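Local coordinates for AvrA (Salmonella typhimurium, PDB 6BE0), which probably transfers acetyl groups from acetyl-CoA to serine and threonine residues of target proteins, as a YopJ-family bacterial effector that binds inositol hexakisphosphate, at residues L141-C147 / M174-Q180; Y237-Q241 / S285-K291. One frame throughout, in Å; residues are numbered along the deposited sequence.

Contact 1 of 2, residues L141-C147 / M174-Q180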
loop_
_atom_site.group_PDB
_atom_site.type_symbol
_atom_site.label_atom_id
_atom_site.label_comp_id
_atom_site.label_asym_id
_atom_site.label_seq_id
_atom_site.Cartn_x
_atom_site.Cartn_y
_atom_site.Cartn_z
ATOM N N LEU A 141 -4.244 -7.280 5.619
ATOM C CA LEU A 141 -4.023 -5.849 5.773
ATOM C C LEU A 141 -2.536 -5.542 5.666
ATOM O O LEU A 141 -1.736 -6.057 6.446
ATOM C CB LEU A 141 -4.575 -5.367 7.119
ATOM C CG LEU A 141 -4.305 -3.911 7.513
ATOM C CD1 LEU A 141 -5.016 -2.944 6.586
ATOM C CD2 LEU A 141 -4.722 -3.676 8.957
ATOM N N PHE A 142 -2.168 -4.709 4.698
ATOM C CA PHE A 142 -0.776 -4.323 4.511
ATOM C C PHE A 142 -0.521 -2.930 5.069
ATOM O O PHE A 142 -1.178 -1.964 4.678
ATOM C CB PHE A 142 -0.392 -4.373 3.031
ATOM C CG PHE A 142 -0.402 -5.758 2.451
ATOM C CD1 PHE A 142 -1.553 -6.280 1.886
ATOM C CD2 PHE A 142 0.739 -6.538 2.472
ATOM C CE1 PHE A 142 -1.563 -7.554 1.353
ATOM C CE2 PHE A 142 0.734 -7.814 1.939
ATOM C CZ PHE A 142 -0.417 -8.320 1.380
ATOM N N GLU A 143 0.430 -2.845 5.993
ATOM C CA GLU A 143 0.878 -1.573 6.540
ATOM C C GLU A 143 2.205 -1.194 5.891
ATOM O O GLU A 143 3.199 -1.899 6.071
ATOM C CB GLU A 143 1.031 -1.664 8.060
ATOM C CG GLU A 143 -0.283 -1.805 8.817
ATOM C CD GLU A 143 -1.148 -0.557 8.746
ATOM O OE1 GLU A 143 -0.644 0.500 8.310
ATOM O OE2 GLU A 143 -2.334 -0.634 9.129
ATOM N N PRO A 144 2.228 -0.095 5.113
ATOM C CA PRO A 144 3.491 0.286 4.470
ATOM C C PRO A 144 4.600 0.622 5.468
ATOM O O PRO A 144 5.771 0.381 5.178
ATOM C CB PRO A 144 3.108 1.522 3.648
ATOM C CG PRO A 144 1.645 1.388 3.420
ATOM C CD PRO A 144 1.109 0.749 4.661
ATOM N N ALA A 145 4.231 1.173 6.622
ATOM C CA ALA A 145 5.208 1.559 7.636
ATOM C C ALA A 145 5.456 0.418 8.619
ATOM O O ALA A 145 5.030 -0.714 8.389
ATOM C CB ALA A 145 4.736 2.805 8.375
ATOM N N ALA A 146 6.145 0.725 9.715
ATOM C CA ALA A 146 6.472 -0.270 10.731
ATOM C C ALA A 146 5.310 -0.453 11.705
ATOM O O ALA A 146 4.368 0.341 11.712
ATOM C CB ALA A 146 7.731 0.138 11.475
ATOM N N CYS A 147 5.384 -1.501 12.523
ATOM C CA CYS A 147 4.322 -1.821 13.475
ATOM C C CYS A 147 4.880 -2.214 14.841
ATOM O O CYS A 147 4.189 -2.847 15.637
ATOM C CB CYS A 147 3.451 -2.959 12.940
ATOM S SG CYS A 147 2.872 -2.728 11.253
ATOM N N MET A 174 -2.284 -9.432 9.311
ATOM C CA MET A 174 -1.743 -8.093 9.128
ATOM C C MET A 174 -0.257 -8.203 8.820
ATOM O O MET A 174 0.466 -8.941 9.487
ATOM C CB MET A 174 -1.992 -7.244 10.374
ATOM C CG MET A 174 -1.379 -5.858 10.328
ATOM S SD MET A 174 -1.898 -4.868 11.740
ATOM C CE MET A 174 -0.397 -3.958 12.086
ATOM N N VAL A 175 0.189 -7.477 7.800
ATOM C CA VAL A 175 1.564 -7.576 7.325
ATOM C C VAL A 175 2.303 -6.248 7.461
ATOM O O VAL A 175 1.867 -5.220 6.941
ATOM C CB VAL A 175 1.615 -8.037 5.855
ATOM C CG1 VAL A 175 3.055 -8.098 5.353
ATOM C CG2 VAL A 175 0.947 -9.395 5.708
ATOM N N GLU A 176 3.425 -6.289 8.168
ATOM C CA GLU A 176 4.315 -5.145 8.292
ATOM C C GLU A 176 5.282 -5.131 7.116
ATOM O O GLU A 176 5.899 -6.150 6.810
ATOM C CB GLU A 176 5.080 -5.203 9.618
ATOM C CG GLU A 176 6.107 -4.097 9.817
ATOM C CD GLU A 176 7.037 -4.377 10.983
ATOM O OE1 GLU A 176 7.641 -5.471 11.013
ATOM O OE2 GLU A 176 7.161 -3.505 11.868
ATOM N N LEU A 177 5.409 -3.981 6.461
ATOM C CA LEU A 177 6.320 -3.840 5.328
ATOM C C LEU A 177 7.550 -3.016 5.699
ATOM O O LEU A 177 8.667 -3.349 5.301
ATOM C CB LEU A 177 5.597 -3.202 4.138
ATOM C CG LEU A 177 4.438 -4.003 3.533
ATOM C CD1 LEU A 177 3.875 -3.280 2.318
ATOM C CD2 LEU A 177 4.863 -5.417 3.157
ATOM N N ASP A 178 7.337 -1.954 6.471
ATOM C CA ASP A 178 8.406 -1.031 6.847
ATOM C C ASP A 178 9.182 -0.565 5.619
ATOM O O ASP A 178 10.399 -0.730 5.541
ATOM C CB ASP A 178 9.359 -1.683 7.854
ATOM C CG ASP A 178 10.352 -0.694 8.450
ATOM O OD1 ASP A 178 10.014 0.505 8.562
ATOM O OD2 ASP A 178 11.473 -1.116 8.806
ATOM N N ILE A 179 8.461 -0.001 4.654
ATOM C CA ILE A 179 9.076 0.584 3.468
ATOM C C ILE A 179 8.748 2.071 3.389
ATOM O O ILE A 179 9.400 2.817 2.660
ATOM C CB ILE A 179 8.614 -0.121 2.179
ATOM C CG1 ILE A 179 7.086 -0.139 2.093
ATOM C CG2 ILE A 179 9.172 -1.538 2.134
ATOM C CD1 ILE A 179 6.558 -0.597 0.747
ATOM N N GLN A 180 7.733 2.495 4.139
ATOM C CA GLN A 180 7.445 3.914 4.299
ATOM C C GLN A 180 8.145 4.434 5.544
ATOM O O GLN A 180 8.037 3.844 6.620
ATOM C CB GLN A 180 5.940 4.176 4.400
ATOM C CG GLN A 180 5.598 5.645 4.648
ATOM C CD GLN A 180 4.151 5.859 5.028
ATOM O OE1 GLN A 180 3.281 5.064 4.678
ATOM N NE2 GLN A 180 3.887 6.940 5.756
HETATM O O HOH W 1 8.632 2.944 9.364
#
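Paired in parallel with M174-E176, strand L141-E143 runs 4.7 Å from it axis to axis at 20°, V175 N giving its hydrogen to L141 O and V175 O receiving that of E143 N. On one face F142 and V175 lie alongside each other, ring atom CD2 of F142 3.8 Å from V175 CB, while L177 CD2 comes up at the ring edge. On the other face M174 lies alongside L141: a chi1 of 176° swings CG to the far side from the backbone N, and M174 CE ends 3.6 Å from C147 SG. E176 extends the same way, and its OE2 takes the hydrogen of C147 N at 2.8 Å, on the anti side of the carboxylate, holding the returning loop to the strand; E176 OE1 is bonded to S225 N. Farther along, P144 O accepts twice, from I179 N at 2.8 Å and from Q180 N at 3.1 Å, the second donor standing 55° out of the carbonyl plane. A water joins D178 OD1, salt-bridged to R181, to Q180 O. The two strands and helix 151-164 form a beta-alpha-beta crossover at the edge of the mixed five-stranded sheet of this clan CA-related acetyltransferase domain.

Contact 2 of 2, residues Y237-Q241 / S285-K291. With IHP (inositol hexakisphosphate), chain B; COA (coenzyme A), chain C.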
loop_
_atom_site.group_PDB
_atom_site.type_symbol
_atom_site.label_atom_id
_atom_site.label_comp_id
_atom_site.label_asym_id
_atom_site.label_seq_id
_atom_site.Cartn_x
_atom_site.Cartn_y
_atom_site.Cartn_z
ATOM N N TYR A 237 8.497 -3.103 -3.609
ATOM C CA TYR A 237 9.557 -2.372 -2.916
ATOM C C TYR A 237 10.180 -1.262 -3.755
ATOM O O TYR A 237 11.259 -0.767 -3.434
ATOM C CB TYR A 237 10.647 -3.350 -2.480
ATOM C CG TYR A 237 10.147 -4.395 -1.519
ATOM C CD1 TYR A 237 10.385 -4.282 -0.157
ATOM C CD2 TYR A 237 9.422 -5.488 -1.971
ATOM C CE1 TYR A 237 9.924 -5.234 0.727
ATOM C CE2 TYR A 237 8.955 -6.444 -1.094
ATOM C CZ TYR A 237 9.208 -6.313 0.254
ATOM O OH TYR A 237 8.747 -7.264 1.132
ATOM N N LYS A 238 9.500 -0.863 -4.822
ATOM C CA LYS A 238 10.041 0.152 -5.716
ATOM C C LYS A 238 10.150 1.510 -5.026
ATOM O O LYS A 238 11.055 2.291 -5.325
ATOM C CB LYS A 238 9.176 0.268 -6.968
ATOM C CG LYS A 238 9.124 -1.009 -7.795
ATOM C CD LYS A 238 8.236 -0.855 -9.021
ATOM C CE LYS A 238 8.786 0.186 -9.983
ATOM N NZ LYS A 238 8.037 0.211 -11.266
ATOM N N HIS A 239 9.233 1.779 -4.100
ATOM C CA HIS A 239 9.197 3.063 -3.399
ATOM C C HIS A 239 9.814 2.986 -2.006
ATOM O O HIS A 239 9.630 3.898 -1.200
ATOM C CB HIS A 239 7.755 3.565 -3.285
ATOM C CG HIS A 239 7.089 3.797 -4.605
ATOM N ND1 HIS A 239 7.450 4.825 -5.450
ATOM C CD2 HIS A 239 6.083 3.136 -5.226
ATOM C CE1 HIS A 239 6.698 4.787 -6.534
ATOM N NE2 HIS A 239 5.860 3.771 -6.424
ATOM N N THR A 240 10.538 1.905 -1.724
ATOM C CA THR A 240 11.173 1.730 -0.420
ATOM C C THR A 240 12.022 2.942 -0.061
ATOM O O THR A 240 12.875 3.370 -0.838
ATOM C CB THR A 240 12.063 0.473 -0.376
ATOM O OG1 THR A 240 11.295 -0.672 -0.757
ATOM C CG2 THR A 240 12.624 0.257 1.026
ATOM N N GLN A 241 11.773 3.487 1.124
ATOM C CA GLN A 241 12.466 4.678 1.593
ATOM C C GLN A 241 13.575 4.302 2.570
ATOM O O GLN A 241 13.472 4.549 3.767
ATOM C CB GLN A 241 11.471 5.642 2.243
ATOM C CG GLN A 241 10.494 6.250 1.246
ATOM C CD GLN A 241 9.349 6.991 1.904
ATOM O OE1 GLN A 241 8.908 6.637 2.997
ATOM N NE2 GLN A 241 8.857 8.029 1.237
ATOM N N SER A 285 14.824 9.312 -0.195
ATOM C CA SER A 285 14.041 8.982 -1.381
ATOM C C SER A 285 12.792 9.849 -1.468
ATOM O O SER A 285 12.022 9.940 -0.510
ATOM C CB SER A 285 13.644 7.504 -1.369
ATOM O OG SER A 285 12.759 7.211 -2.438
ATOM N N ILE A 286 12.605 10.486 -2.620
ATOM C CA ILE A 286 11.391 11.244 -2.901
ATOM C C ILE A 286 10.541 10.501 -3.925
ATOM O O ILE A 286 9.774 11.113 -4.667
ATOM C CB ILE A 286 11.709 12.662 -3.425
ATOM C CG1 ILE A 286 12.515 12.593 -4.729
ATOM C CG2 ILE A 286 12.469 13.453 -2.369
ATOM C CD1 ILE A 286 12.599 13.914 -5.461
ATOM N N SER A 287 10.687 9.180 -3.966
ATOM C CA SER A 287 9.991 8.365 -4.956
ATOM C C SER A 287 8.480 8.461 -4.773
ATOM O O SER A 287 7.744 8.737 -5.722
ATOM C CB SER A 287 10.439 6.905 -4.866
ATOM O OG SER A 287 9.999 6.170 -5.995
ATOM N N ALA A 288 8.023 8.236 -3.545
ATOM C CA ALA A 288 6.601 8.306 -3.232
ATOM C C ALA A 288 6.049 9.705 -3.482
ATOM O O ALA A 288 4.929 9.857 -3.970
ATOM C CB ALA A 288 6.356 7.894 -1.788
ATOM N N HIS A 289 6.834 10.725 -3.152
ATOM C CA HIS A 289 6.414 12.105 -3.372
ATOM C C HIS A 289 6.275 12.396 -4.863
ATOM O O HIS A 289 5.384 13.138 -5.278
ATOM C CB HIS A 289 7.402 13.080 -2.731
ATOM C CG HIS A 289 7.316 13.130 -1.238
ATOM N ND1 HIS A 289 7.859 12.157 -0.426
ATOM C CD2 HIS A 289 6.741 14.033 -0.408
ATOM C CE1 HIS A 289 7.627 12.462 0.839
ATOM N NE2 HIS A 289 6.949 13.594 0.877
ATOM N N LYS A 290 7.154 11.808 -5.666
ATOM C CA LYS A 290 7.065 11.940 -7.115
ATOM C C LYS A 290 5.866 11.161 -7.646
ATOM O O LYS A 290 5.234 11.575 -8.617
ATOM C CB LYS A 290 8.353 11.459 -7.789
ATOM C CG LYS A 290 9.533 12.409 -7.607
ATOM C CD LYS A 290 10.850 11.796 -8.066
ATOM C CE LYS A 290 10.915 11.645 -9.579
ATOM N NZ LYS A 290 12.221 11.075 -10.023
ATOM N N LYS A 291 5.545 10.039 -7.005
ATOM C CA LYS A 291 4.408 9.228 -7.432
ATOM C C LYS A 291 3.096 9.975 -7.215
ATOM O O LYS A 291 2.176 9.868 -8.026
ATOM C CB LYS A 291 4.374 7.890 -6.687
ATOM C CG LYS A 291 3.309 6.919 -7.204
ATOM C CD LYS A 291 3.557 6.527 -8.659
ATOM C CE LYS A 291 2.493 5.578 -9.190
ATOM N NZ LYS A 291 2.508 4.262 -8.501
HETATM C C1 IHP B . 3.667 1.233 -14.136
HETATM C C2 IHP B . 3.505 1.825 -12.742
HETATM C C3 IHP B . 4.778 2.519 -12.288
HETATM C C4 IHP B . 5.223 3.548 -13.306
HETATM C C5 IHP B . 5.549 2.833 -14.604
HETATM C C6 IHP B . 4.303 2.165 -15.166
HETATM O O11 IHP B . 2.394 0.803 -14.585
HETATM P P1 IHP B . 2.067 -0.758 -14.530
HETATM O O21 IHP B . 0.633 -0.955 -14.092
HETATM O O31 IHP B . 2.972 -1.463 -13.542
HETATM O O41 IHP B . 2.258 -1.350 -15.901
HETATM O O12 IHP B . 2.388 2.742 -12.717
HETATM P P2 IHP B . 1.128 2.431 -11.808
HETATM O O22 IHP B . 0.606 1.040 -12.079
HETATM O O32 IHP B . 1.490 2.525 -10.345
HETATM O O42 IHP B . 0.033 3.429 -12.113
HETATM O O13 IHP B . 4.572 3.124 -11.010
HETATM P P3 IHP B . 5.311 2.519 -9.735
HETATM O O23 IHP B . 4.387 2.564 -8.543
HETATM O O33 IHP B . 5.729 1.087 -9.976
HETATM O O43 IHP B . 6.535 3.342 -9.427
HETATM O O14 IHP B . 6.328 4.322 -12.802
HETATM P P4 IHP B . 7.824 3.754 -12.604
HETATM O O24 IHP B . 8.352 4.201 -11.260
HETATM O O34 IHP B . 7.870 2.244 -12.664
HETATM O O44 IHP B . 8.727 4.324 -13.662
HETATM O O15 IHP B . 6.106 3.723 -15.574
HETATM P P5 IHP B . 7.156 3.155 -16.615
HETATM O O25 IHP B . 7.091 1.643 -16.647
HETATM O O35 IHP B . 6.836 3.700 -17.984
HETATM O O45 IHP B . 8.556 3.571 -16.237
HETATM O O16 IHP B . 3.369 3.150 -15.606
HETATM P P6 IHP B . 2.754 3.030 -17.040
HETATM O O26 IHP B . 2.040 4.308 -17.394
HETATM O O36 IHP B . 3.844 2.774 -18.048
HETATM O O46 IHP B . 1.759 1.896 -17.088
HETATM N N1A COA C . 12.110 10.211 3.883
HETATM C C2A COA C . 12.896 9.243 3.321
HETATM N N3A COA C . 13.585 8.372 4.116
HETATM C C4A COA C . 13.499 8.460 5.481
HETATM C C5A COA C . 12.723 9.412 6.043
HETATM C C6A COA C . 12.025 10.294 5.225
HETATM N N6A COA C . 11.130 11.405 5.170
HETATM N N7A COA C . 12.806 9.284 7.397
HETATM C C8A COA C . 13.638 8.246 7.668
HETATM N N9A COA C . 14.070 7.734 6.493
HETATM C C1B COA C . 14.954 6.636 6.284
HETATM C C2B COA C . 16.134 7.051 5.880
HETATM O O2B COA C . 16.232 6.962 4.432
HETATM C C3B COA C . 17.201 6.055 6.586
HETATM O O3B COA C . 17.246 4.799 5.908
HETATM P P3B COA C . 18.621 4.334 5.206
HETATM O O7A COA C . 18.879 5.181 3.981
HETATM O O8A COA C . 19.766 4.489 6.177
HETATM O O9A COA C . 18.513 2.881 4.796
HETATM C C4B COA C . 16.725 5.888 7.843
HETATM O O4B COA C . 15.211 5.894 7.670
HETATM C C5B COA C . 17.168 7.037 8.737
HETATM O O5B COA C . 16.477 6.979 9.979
HETATM P P1A COA C . 17.283 6.593 11.308
HETATM O O1A COA C . 18.478 5.719 10.961
HETATM O O2A COA C . 17.755 7.866 11.991
HETATM O O3A COA C . 16.322 5.803 12.289
HETATM O O HOH W 2 12.714 3.904 -3.538
HETATM O O HOH W 3 9.203 9.775 -0.934
#
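H239 and S287 make the direct polar link between the turn Y237-T240 and the start of helix 287-300: ND1 of the imidazole and the serine OG lie 2.9 Å apart in a hydrogen bond whose donor either could be. The hydroxyl comes to the edge of the ring, near its plane, and another part of that edge belongs to the ligand, NE2 donating to O23 of inositol hexakisphosphate over 2.8 Å. Two bonds at the rim thus fix the rotation of the imidazole. K291 packs obliquely against it, its CB 3.9 Å from H239 CE1. Bends at chi2 (62°) and chi4 (-65°) bring the lysine's ammonium back to the phosphates, NZ standing 2.5 Å from O23 and 2.7 Å from O32 of the inositol phosphate. From the turn, K238 NZ grips O33 of the same ligand and also bonds to V261 O.

Toward coenzyme A the fit is looser and water fills in. Q241 NE2 is 3.9 Å from A288 CB, and the amide is joined to S285 O and H289 ND1 through one shared water; Q241 OE1 accepts from the backbone N of R181 and of S182. A second water accepts weakly from S285 OG and donates to K238 O and T240 O. S285 OG also receives S287 N, forming an ST turn.

K238, H239 and K291 bring three nitrogen donors to neighbouring phosphates, so the chemistry implies that inositol hexakisphosphate bridges turn and helix, the phosphate charge probably being balanced in part by the ammonium groups of K238 and K291.

In the fold
The two contacts follow one another along the chain, their centres about 15 Å apart, and they meet directly where segment 174-180 passes segment 237-241. There I179 O lies 2.9 Å from Q241 N, a probable hydrogen bond, and I179 CG2 packs 3.8 Å from Y237 CD1. F189 of helix 186-199 is shared, touching P144, I179 and Q180 of contact 1 and H239, Q241 and A288 of contact 2. Contact 1 stops short of both ligands: the D178 side chain, salt-bridged to the coenzyme A-binding R181, is about 8 Å from coenzyme A, and the I179 side chain about 10 Å from inositol hexakisphosphate (nearest atoms), whereas contact 2 touches both ligands itself.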